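Local coordinates for putative xanthine dehydrogenase YAGS fad-binding subunit (Escherichia coli, PDB 5G5G), which probably serves as the molybdenum-binding subunit of a periplasmic aldehyde oxidase, holding a pterin cytosine dinucleotide and a dioxothiomolybdenum centre, at residues Val610-Arg615 / Leu675-Pro680; Lys5-Asn10 / Pro684-Gly689; Arg440-Glu445 / Tyr581-Phe586. All blocks are in the same frame, centred on the assembly; numbering follows the deposited sequence. Where two conformers were deposited one is given.

Overall arrangement
The three contacts lie on one side of the chain's centre, their own centres 11 to 13 Å apart. Interaction 1 is the buried one: a backbone bond, a carboxylate and bridging water tie a strand end to a loop. Interaction 3 is partly buried and joins two antiparallel strands of the same sheet by backbone bonds, with side-chain hydroxyls and amides added. Interaction 2, nearer the surface, has no regular secondary structure and rests on a lysine and an asparagine that reach backbone carbonyls. Interactions 1 and 2 both touch the pterin cytosine dinucleotide. Lys-688 links all three, with a salt bridge to Asp-679 and a hydrogen bond to Ser-584 O.

Interaction 1: Val610-Arg615 / Leu675-Pro680. With MCN (pterin cytosine dinucleotide), chain Y.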
# COMPACT_ATOMS: atom_id res chain seq x y z
N VAL C 610 18.80 11.88 7.81
CA VAL C 610 19.06 12.94 8.73
C VAL C 610 18.21 14.16 8.31
O VAL C 610 18.37 14.69 7.21
CB VAL C 610 20.56 13.30 8.81
CG1 VAL C 610 20.80 14.37 9.87
CG2 VAL C 610 21.45 12.05 9.11
N CYS C 611 17.31 14.59 9.21
CA CYS C 611 16.31 15.62 8.91
C CYS C 611 16.45 16.86 9.77
O CYS C 611 16.74 16.77 11.01
CB CYS C 611 14.94 15.01 9.16
SG CYS C 611 14.60 13.63 8.11
N ALA C 612 16.18 18.00 9.14
CA ALA C 612 16.05 19.30 9.80
C ALA C 612 14.66 19.86 9.48
O ALA C 612 14.39 20.32 8.36
CB ALA C 612 17.14 20.23 9.31
N ALA C 613 13.77 19.75 10.48
CA ALA C 613 12.35 20.06 10.30
C ALA C 613 11.83 20.90 11.48
O ALA C 613 10.73 20.71 12.02
CB ALA C 613 11.59 18.75 10.17
N GLY C 614 12.60 21.89 11.85
CA GLY C 614 12.31 22.70 13.07
C GLY C 614 12.42 21.90 14.37
O GLY C 614 12.99 20.81 14.40
N ARG C 615 11.79 22.42 15.40
CA ARG C 615 11.65 21.68 16.68
C ARG C 615 10.78 20.46 16.48
O ARG C 615 9.66 20.60 15.97
CB ARG C 615 11.03 22.59 17.73
CG ARG C 615 10.56 21.85 19.00
CD ARG C 615 10.10 22.85 20.02
NE ARG C 615 11.18 23.61 20.61
CZ ARG C 615 11.03 24.80 21.22
NH1 ARG C 615 9.85 25.44 21.21
NH2 ARG C 615 12.08 25.38 21.80
N LEU C 675 18.12 16.74 13.53
CA LEU C 675 18.87 17.88 14.03
C LEU C 675 17.94 18.80 14.80
O LEU C 675 16.74 18.90 14.48
CB LEU C 675 19.50 18.66 12.85
CG LEU C 675 20.51 17.85 12.02
CD1 LEU C 675 21.24 18.75 11.01
CD2 LEU C 675 21.54 17.17 12.86
N ASP C 676 18.44 19.44 15.84
CA ASP C 676 17.72 20.52 16.55
C ASP C 676 17.66 21.64 15.49
O ASP C 676 18.69 22.18 15.14
CB ASP C 676 18.50 21.10 17.79
CG ASP C 676 18.28 20.36 19.17
OD1 ASP C 676 17.52 19.37 19.21
OD2 ASP C 676 18.92 20.77 20.24
N ASP C 677 16.50 21.97 14.99
CA ASP C 677 16.41 22.93 13.95
C ASP C 677 15.37 23.98 14.34
O ASP C 677 14.76 24.59 13.50
CB ASP C 677 16.04 22.16 12.71
CG ASP C 677 16.04 22.97 11.48
OD1 ASP C 677 17.09 23.65 11.22
OD2 ASP C 677 15.01 22.91 10.72
N THR C 678 15.25 24.23 15.64
CA THR C 678 14.25 25.14 16.23
C THR C 678 14.19 26.44 15.44
O THR C 678 15.23 27.13 15.27
CB THR C 678 14.66 25.47 17.69
OG1 THR C 678 14.72 24.23 18.41
CG2 THR C 678 13.70 26.36 18.38
N ASP C 679 13.00 26.76 14.92
CA ASP C 679 12.85 27.83 13.96
C ASP C 679 11.82 28.81 14.43
O ASP C 679 10.66 28.65 14.14
CB ASP C 679 12.51 27.31 12.55
CG ASP C 679 12.74 28.37 11.45
OD1 ASP C 679 12.83 29.58 11.81
OD2 ASP C 679 12.90 27.98 10.27
N PRO C 680 12.25 29.86 15.14
CA PRO C 680 11.28 30.85 15.63
C PRO C 680 10.60 31.70 14.55
O PRO C 680 9.63 32.39 14.88
CB PRO C 680 12.09 31.74 16.55
CG PRO C 680 13.50 31.47 16.28
CD PRO C 680 13.65 30.21 15.51
N1 MCN Y . 5.94 15.89 13.83
C2 MCN Y . 6.63 16.09 15.10
N3 MCN Y . 7.32 17.45 14.92
C4 MCN Y . 7.46 18.26 13.89
C5 MCN Y . 6.55 17.89 12.75
C6 MCN Y . 5.93 16.75 12.75
O2 MCN Y . 6.66 15.46 16.03
N4 MCN Y . 8.16 19.34 13.80
C1' MCN Y . 5.38 14.55 13.74
C2D MCN Y . 4.06 14.41 14.58
O2' MCN Y . 3.88 13.05 14.97
C3' MCN Y . 3.12 14.81 13.56
C4D MCN Y . 3.52 14.22 12.14
O4D MCN Y . 5.00 14.27 12.38
O3' MCN Y . 1.70 14.44 13.74
C5' MCN Y . 3.28 14.86 10.90
O5' MCN Y . 3.19 16.26 11.00
PA MCN Y . 3.33 17.10 9.71
O1A MCN Y . 2.86 18.52 10.05
O2A MCN Y . 4.66 16.87 9.08
O3A MCN Y . 2.20 16.43 8.66
PB MCN Y . 0.66 16.80 8.68
O1B MCN Y . 0.40 17.96 7.82
O2B MCN Y . 0.16 16.80 10.09
O3B MCN Y . 0.11 15.46 8.06
C10 MCN Y . 0.08 15.30 6.58
C9' MCN Y . 1.18 14.47 6.03
C8' MCN Y . 1.06 14.54 4.41
S8' MCN Y . 0.76 16.00 3.64
C7' MCN Y . 1.00 13.44 3.84
S7' MCN Y . 0.67 13.31 2.09
C6' MCN Y . 1.47 12.11 4.50
C7 MCN Y . 2.11 12.54 5.91
O9' MCN Y . 1.26 13.30 6.66
N5' MCN Y . 0.12 11.39 4.80
C4A MCN Y . 0.12 10.26 5.78
N8' MCN Y . 2.32 11.29 6.67
C4B MCN Y . 1.34 10.37 6.76
N1' MCN Y . 1.52 9.29 7.63
C2' MCN Y . 0.48 8.42 7.97
N2' MCN Y . 0.64 7.44 8.73
N3' MCN Y . -0.54 8.38 7.07
C4' MCN Y . -0.94 9.30 6.12
O4' MCN Y . -1.89 9.38 5.31
O HOH W 1 14.46 18.79 13.03
O HOH W 2 14.34 19.17 16.63
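Asp-677 turns its carboxylate onto the bend that follows strand 602-612. Asp-677 CB lies 3.6 Å from Gly-614 N, and with CG anti to the backbone N (chi1 -173°) the group reaches back along Ala-612, whose CB is 3.7 Å from Asp-677 CG. At the tip the two oxygens part: OD1 passes Ala-612 CB and is hydrogen-bonded to Gln-400, while Asp-677 OD2 takes the N-H of Gly-614 at 2.9 Å on its anti lone pair, with an angle of 162° at the hydrogen. Both oxygens are thus held, which fixes the rotation of the carboxylate. Gly-614 has a positive phi of 66°, which favours glycine, and its CA approaches Asp-677 O at 3.1 Å in a CA-H...O contact. A water accepts from Ala-613 N and donates to Gly-614 O and Leu-675 O, bridging the two segments. Before the bend, Leu-675 N donates to Cys-611 O (2.9 Å), and Leu-675 CG rests on Val-610 CG1 at 4.1 Å. At the far end, Thr-678 CG2 lies over one face of the Arg-615 guanidinium, which is salt-bridged to Asp-13. Strands 602-612 and 669-674 run parallel in their sheet, and the contact prolongs that pairing into the loops. There Arg-615 O accepts from N4 of the pterin cytosine dinucleotide (2.9 Å), so the arrangement forms part of the wall of the molybdenum cofactor's dinucleotide pocket.

Interaction 2: Lys5-Asn10 / Pro684-Gly689; sequences KPAGEN and PMKAKG. With MCN (pterin cytosine dinucleotide), chain Y.
Lys-686 and Asn-10 reach across in opposite senses, each bringing an N-H to a backbone carbonyl of the other segment. The lysine chain runs extended beyond CG, so that Lys-686 CE lies against Ala-7 CB at 3.7 Å and Lys-686 NZ goes on to Gly-8 O at 2.9 Å. NZ sits above the carbonyl plane, 42° out of it; Asp-13 is the second partner of the ammonium, in a salt bridge. The asparagine meets its acceptor flat. Its CG stands between the backbone N and the carbonyl carbon (chi1 67°), and from there Asn-10 ND2 donates to Pro-684 O at 3.0 Å, almost straight at 172° and on a lone pair in the carbonyl plane. The other amide atom, OD1, accepts from Ile-12 N, which fixes the flip of the amide. A leucine here has neither ND2 nor OD1, and would probably leave Pro-684 O and the Ile-12 N-H without these mates, the N-terminal loop less firmly held. Farther along, Lys-688 O accepts from N4 of the pterin cytosine dinucleotide at 2.8 Å. The contact thus joins the loop after strand 2-3 to the cofactor-lining loop that precedes helix 698-710, and Tyr-520 of helix 511-534 packs on both Asn-10 and Pro-684.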
# COMPACT_ATOMS: atom_id res chain seq x y z
N LYS C 5 5.84 38.33 14.05
CA LYS C 5 7.22 38.58 14.43
C LYS C 5 7.81 37.25 14.86
O LYS C 5 7.08 36.39 15.30
CB LYS C 5 7.25 39.59 15.59
CG LYS C 5 6.83 40.98 15.17
CD LYS C 5 6.74 41.97 16.33
CE LYS C 5 5.51 41.81 17.23
NZ LYS C 5 4.16 41.84 16.54
N PRO C 6 9.10 37.03 14.67
CA PRO C 6 9.63 35.74 15.13
C PRO C 6 9.35 35.48 16.63
O PRO C 6 9.28 36.42 17.41
CB PRO C 6 11.14 35.88 14.90
CG PRO C 6 11.25 36.94 13.84
CD PRO C 6 10.16 37.91 14.14
N ALA C 7 9.17 34.23 17.02
CA ALA C 7 8.83 33.86 18.40
C ALA C 7 10.00 34.12 19.33
O ALA C 7 11.14 33.94 18.94
CB ALA C 7 8.43 32.39 18.47
N GLY C 8 9.72 34.61 20.53
CA GLY C 8 10.74 34.79 21.58
C GLY C 8 10.64 33.58 22.48
O GLY C 8 10.20 32.51 22.05
N GLU C 9 11.01 33.73 23.75
CA GLU C 9 10.85 32.64 24.71
C GLU C 9 9.39 32.55 25.08
O GLU C 9 8.72 33.55 25.27
CB GLU C 9 11.65 32.88 26.00
CG GLU C 9 13.13 32.56 25.83
CD GLU C 9 13.92 32.63 27.15
OE1 GLU C 9 13.38 32.26 28.24
OE2 GLU C 9 15.07 33.06 27.08
N ASN C 10 8.89 31.34 25.20
CA ASN C 10 7.50 31.14 25.60
C ASN C 10 7.40 29.79 26.30
O ASN C 10 8.41 29.09 26.40
CB ASN C 10 6.57 31.29 24.35
CG ASN C 10 6.75 30.19 23.32
OD1 ASN C 10 6.96 29.03 23.65
ND2 ASN C 10 6.56 30.55 22.04
N PRO C 684 4.85 30.00 17.00
CA PRO C 684 5.21 29.95 18.44
C PRO C 684 5.74 28.57 18.90
O PRO C 684 6.40 28.47 19.91
CB PRO C 684 3.89 30.27 19.17
CG PRO C 684 3.06 30.97 18.12
CD PRO C 684 3.44 30.36 16.79
N MET C 685 5.41 27.53 18.15
CA MET C 685 5.92 26.19 18.42
C MET C 685 7.37 25.99 17.97
O MET C 685 8.06 25.10 18.45
CB MET C 685 5.01 25.12 17.75
CG MET C 685 3.59 25.12 18.25
SD MET C 685 3.36 24.83 20.01
CE MET C 685 3.93 23.15 20.13
N LYS C 686 7.77 26.77 16.98
CA LYS C 686 9.10 26.71 16.36
C LYS C 686 9.37 25.41 15.58
O LYS C 686 10.50 25.05 15.32
CB LYS C 686 10.17 27.01 17.43
CG LYS C 686 9.84 28.25 18.24
CD LYS C 686 10.93 28.58 19.26
CE LYS C 686 10.59 29.84 20.04
NZ LYS C 686 11.34 29.94 21.32
N ALA C 687 8.26 24.77 15.18
CA ALA C 687 8.25 23.53 14.50
C ALA C 687 8.06 23.77 13.02
O ALA C 687 7.46 24.78 12.60
CB ALA C 687 7.11 22.66 15.00
N LYS C 688 8.53 22.81 12.23
CA LYS C 688 8.21 22.78 10.79
C LYS C 688 7.75 21.37 10.41
O LYS C 688 7.84 20.41 11.21
CB LYS C 688 9.41 23.24 9.93
CG LYS C 688 9.74 24.70 10.19
CD LYS C 688 10.89 25.24 9.32
CE LYS C 688 12.20 24.58 9.70
NZ LYS C 688 13.31 25.39 9.09
N GLY C 689 7.27 21.21 9.18
CA GLY C 689 6.75 19.94 8.73
C GLY C 689 7.81 18.87 8.57
O GLY C 689 8.96 19.17 8.26
N1 MCN Y . 5.94 15.89 13.83
C2 MCN Y . 6.63 16.09 15.10
N3 MCN Y . 7.32 17.45 14.92
C4 MCN Y . 7.46 18.26 13.89
C5 MCN Y . 6.55 17.89 12.75
C6 MCN Y . 5.93 16.75 12.75
O2 MCN Y . 6.66 15.46 16.03
N4 MCN Y . 8.16 19.34 13.80
C1' MCN Y . 5.38 14.55 13.74
C2D MCN Y . 4.06 14.41 14.58
O2' MCN Y . 3.88 13.05 14.97
C3' MCN Y . 3.12 14.81 13.56
C4D MCN Y . 3.52 14.22 12.14
O4D MCN Y . 5.00 14.27 12.38
O3' MCN Y . 1.70 14.44 13.74
C5' MCN Y . 3.28 14.86 10.90
O5' MCN Y . 3.19 16.26 11.00
PA MCN Y . 3.33 17.10 9.71
O1A MCN Y . 2.86 18.52 10.05
O2A MCN Y . 4.66 16.87 9.08
O3A MCN Y . 2.20 16.43 8.66
PB MCN Y . 0.66 16.80 8.68
O1B MCN Y . 0.40 17.96 7.82
O2B MCN Y . 0.16 16.80 10.09
O3B MCN Y . 0.11 15.46 8.06
C10 MCN Y . 0.08 15.30 6.58
C9' MCN Y . 1.18 14.47 6.03
C8' MCN Y . 1.06 14.54 4.41
S8' MCN Y . 0.76 16.00 3.64
C7' MCN Y . 1.00 13.44 3.84
S7' MCN Y . 0.67 13.31 2.09
C6' MCN Y . 1.47 12.11 4.50
C7 MCN Y . 2.11 12.54 5.91
O9' MCN Y . 1.26 13.30 6.66
N5' MCN Y . 0.12 11.39 4.80
C4A MCN Y . 0.12 10.26 5.78
N8' MCN Y . 2.32 11.29 6.67
C4B MCN Y . 1.34 10.37 6.76
N1' MCN Y . 1.52 9.29 7.63
C2' MCN Y . 0.48 8.42 7.97
N2' MCN Y . 0.64 7.44 8.73
N3' MCN Y . -0.54 8.38 7.07
C4' MCN Y . -0.94 9.30 6.12
O4' MCN Y . -1.89 9.38 5.31
O HOH W 3 8.47 27.80 21.61

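Interaction 3: Arg440-Glu445 / Tyr581-Phe586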
# COMPACT_ATOMS: atom_id res chain seq x y z
N ARG C 440 11.75 20.30 1.25
CA ARG C 440 10.28 20.50 1.23
C ARG C 440 9.97 21.78 1.95
O ARG C 440 10.50 22.00 3.04
CB ARG C 440 9.56 19.33 1.87
CG ARG C 440 8.04 19.36 1.76
CD ARG C 440 7.51 19.13 0.36
NE ARG C 440 6.06 19.20 0.39
CZ ARG C 440 5.26 19.24 -0.68
NH1 ARG C 440 5.76 19.25 -1.92
NH2 ARG C 440 3.94 19.26 -0.52
N ASN C 441 9.18 22.64 1.35
CA ASN C 441 8.85 23.89 1.99
C ASN C 441 8.02 23.71 3.29
O ASN C 441 7.37 22.67 3.51
CB ASN C 441 8.15 24.83 1.01
CG ASN C 441 9.12 25.43 -0.00
OD1 ASN C 441 10.28 25.70 0.31
ND2 ASN C 441 8.65 25.68 -1.20
N ASN C 442 8.08 24.74 4.13
CA ASN C 442 7.27 24.82 5.31
C ASN C 442 6.17 25.84 5.04
O ASN C 442 6.48 26.98 4.73
CB ASN C 442 8.09 25.26 6.51
CG ASN C 442 7.28 25.33 7.76
OD1 ASN C 442 6.74 24.32 8.19
ND2 ASN C 442 7.18 26.51 8.36
N LEU C 443 4.91 25.44 5.16
CA LEU C 443 3.76 26.27 4.79
C LEU C 443 2.91 26.58 6.03
O LEU C 443 2.85 25.80 6.95
CB LEU C 443 2.89 25.51 3.78
CG LEU C 443 3.58 25.06 2.49
CD1 LEU C 443 2.59 24.24 1.63
CD2 LEU C 443 4.15 26.23 1.69
N LEU C 444 2.28 27.76 6.04
CA LEU C 444 1.52 28.21 7.18
C LEU C 444 0.10 28.47 6.75
O LEU C 444 -0.11 29.07 5.72
CB LEU C 444 2.08 29.51 7.72
CG LEU C 444 3.46 29.53 8.40
CD1 LEU C 444 3.60 28.41 9.41
CD2 LEU C 444 4.59 29.50 7.39
N GLU C 445 -0.86 28.11 7.59
CA GLU C 445 -2.28 28.29 7.33
C GLU C 445 -2.97 28.53 8.68
O GLU C 445 -2.48 28.07 9.73
CB GLU C 445 -2.84 27.04 6.67
CG GLU C 445 -2.36 26.72 5.24
CD GLU C 445 -2.74 27.76 4.18
OE1 GLU C 445 -3.83 28.40 4.31
OE2 GLU C 445 -1.93 27.95 3.21
N TYR C 581 11.12 35.60 4.60
CA TYR C 581 12.08 34.54 4.63
C TYR C 581 11.57 33.39 3.79
O TYR C 581 10.35 33.20 3.68
CB TYR C 581 12.25 34.02 6.04
CG TYR C 581 12.87 34.99 6.98
CD1 TYR C 581 12.09 35.89 7.69
CD2 TYR C 581 14.26 35.04 7.14
CE1 TYR C 581 12.65 36.79 8.58
CE2 TYR C 581 14.84 35.94 8.03
CZ TYR C 581 14.02 36.81 8.73
OH TYR C 581 14.54 37.72 9.57
N GLN C 582 12.48 32.54 3.31
CA GLN C 582 12.07 31.28 2.72
C GLN C 582 12.11 30.24 3.84
O GLN C 582 13.16 30.02 4.45
CB GLN C 582 13.03 30.87 1.59
CG GLN C 582 12.64 29.57 0.92
CD GLN C 582 11.26 29.62 0.32
OE1 GLN C 582 10.91 30.55 -0.41
NE2 GLN C 582 10.49 28.67 0.65
N GLN C 583 10.97 29.61 4.14
CA GLN C 583 10.90 28.62 5.20
C GLN C 583 10.85 27.25 4.54
O GLN C 583 9.91 26.93 3.78
CB GLN C 583 9.67 28.81 6.07
CG GLN C 583 9.58 30.20 6.68
CD GLN C 583 8.44 30.31 7.68
OE1 GLN C 583 8.03 29.32 8.30
NE2 GLN C 583 7.93 31.54 7.84
N SER C 584 11.85 26.43 4.84
CA SER C 584 11.90 25.10 4.24
C SER C 584 12.46 24.11 5.26
O SER C 584 12.87 24.49 6.40
CB SER C 584 12.80 25.11 2.97
OG SER C 584 12.41 26.16 2.06
N THR C 585 12.41 22.87 4.84
CA THR C 585 12.93 21.72 5.56
C THR C 585 13.85 20.92 4.67
O THR C 585 13.70 20.92 3.45
CB THR C 585 11.77 20.85 6.11
OG1 THR C 585 11.07 20.21 5.05
CG2 THR C 585 10.84 21.71 6.95
N PHE C 586 14.83 20.25 5.30
CA PHE C 586 15.95 19.63 4.59
C PHE C 586 16.23 18.24 5.15
O PHE C 586 15.98 17.97 6.34
CB PHE C 586 17.21 20.51 4.73
CG PHE C 586 17.01 21.91 4.22
CD1 PHE C 586 17.20 22.21 2.90
CD2 PHE C 586 16.57 22.90 5.06
CE1 PHE C 586 16.97 23.48 2.39
CE2 PHE C 586 16.31 24.18 4.58
CZ PHE C 586 16.55 24.45 3.23
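Arg-440 and Thr-585 form an antiparallel hydrogen-bonded pair where strand 429-441 meets strand 584-596, neighbours in the mixed sheet of the molybdopterin-binding region. Among backbone bonds, Arg-440 N donates to Thr-585 O at 3.0 Å, and past the non-hydrogen-bonded pair Asn-441 and Ser-584, Asn-442 N donates to Gln-583 O at 2.9 Å. Side-chain bonds add to the pairing: Ser-584 OG donates in the carbonyl plane to Asn-441 OD1 (2.8 Å). Past the strand ends, Asn-442, its CG anti to the backbone N (chi1 -179°), crosses Gln-583 obliquely, and Asn-442 ND2 donates to Gln-583 OE1 at 2.9 Å; the two amide planes are 26° apart, and Asn-442 ND2 has a further acceptor in Ser-682 OG. Van der Waals contact is slight: the side chains of Leu-444 and Gln-583 cross at about a right angle, Leu-444 CD2 3.6 Å from Gln-583 OE1. The charged end of Arg-440 leads away, to salt bridges with Glu-354 and Glu-692; Glu-692 belongs to the molybdenum pocket, and the arginine side chain comes within about 5 Å of the dioxothiomolybdenum ion. Its carbonyl stays in the sheet: Arg-440 O takes Thr-585 N and Thr-585 OG1, both at 2.8 Å, from opposite faces of its plane.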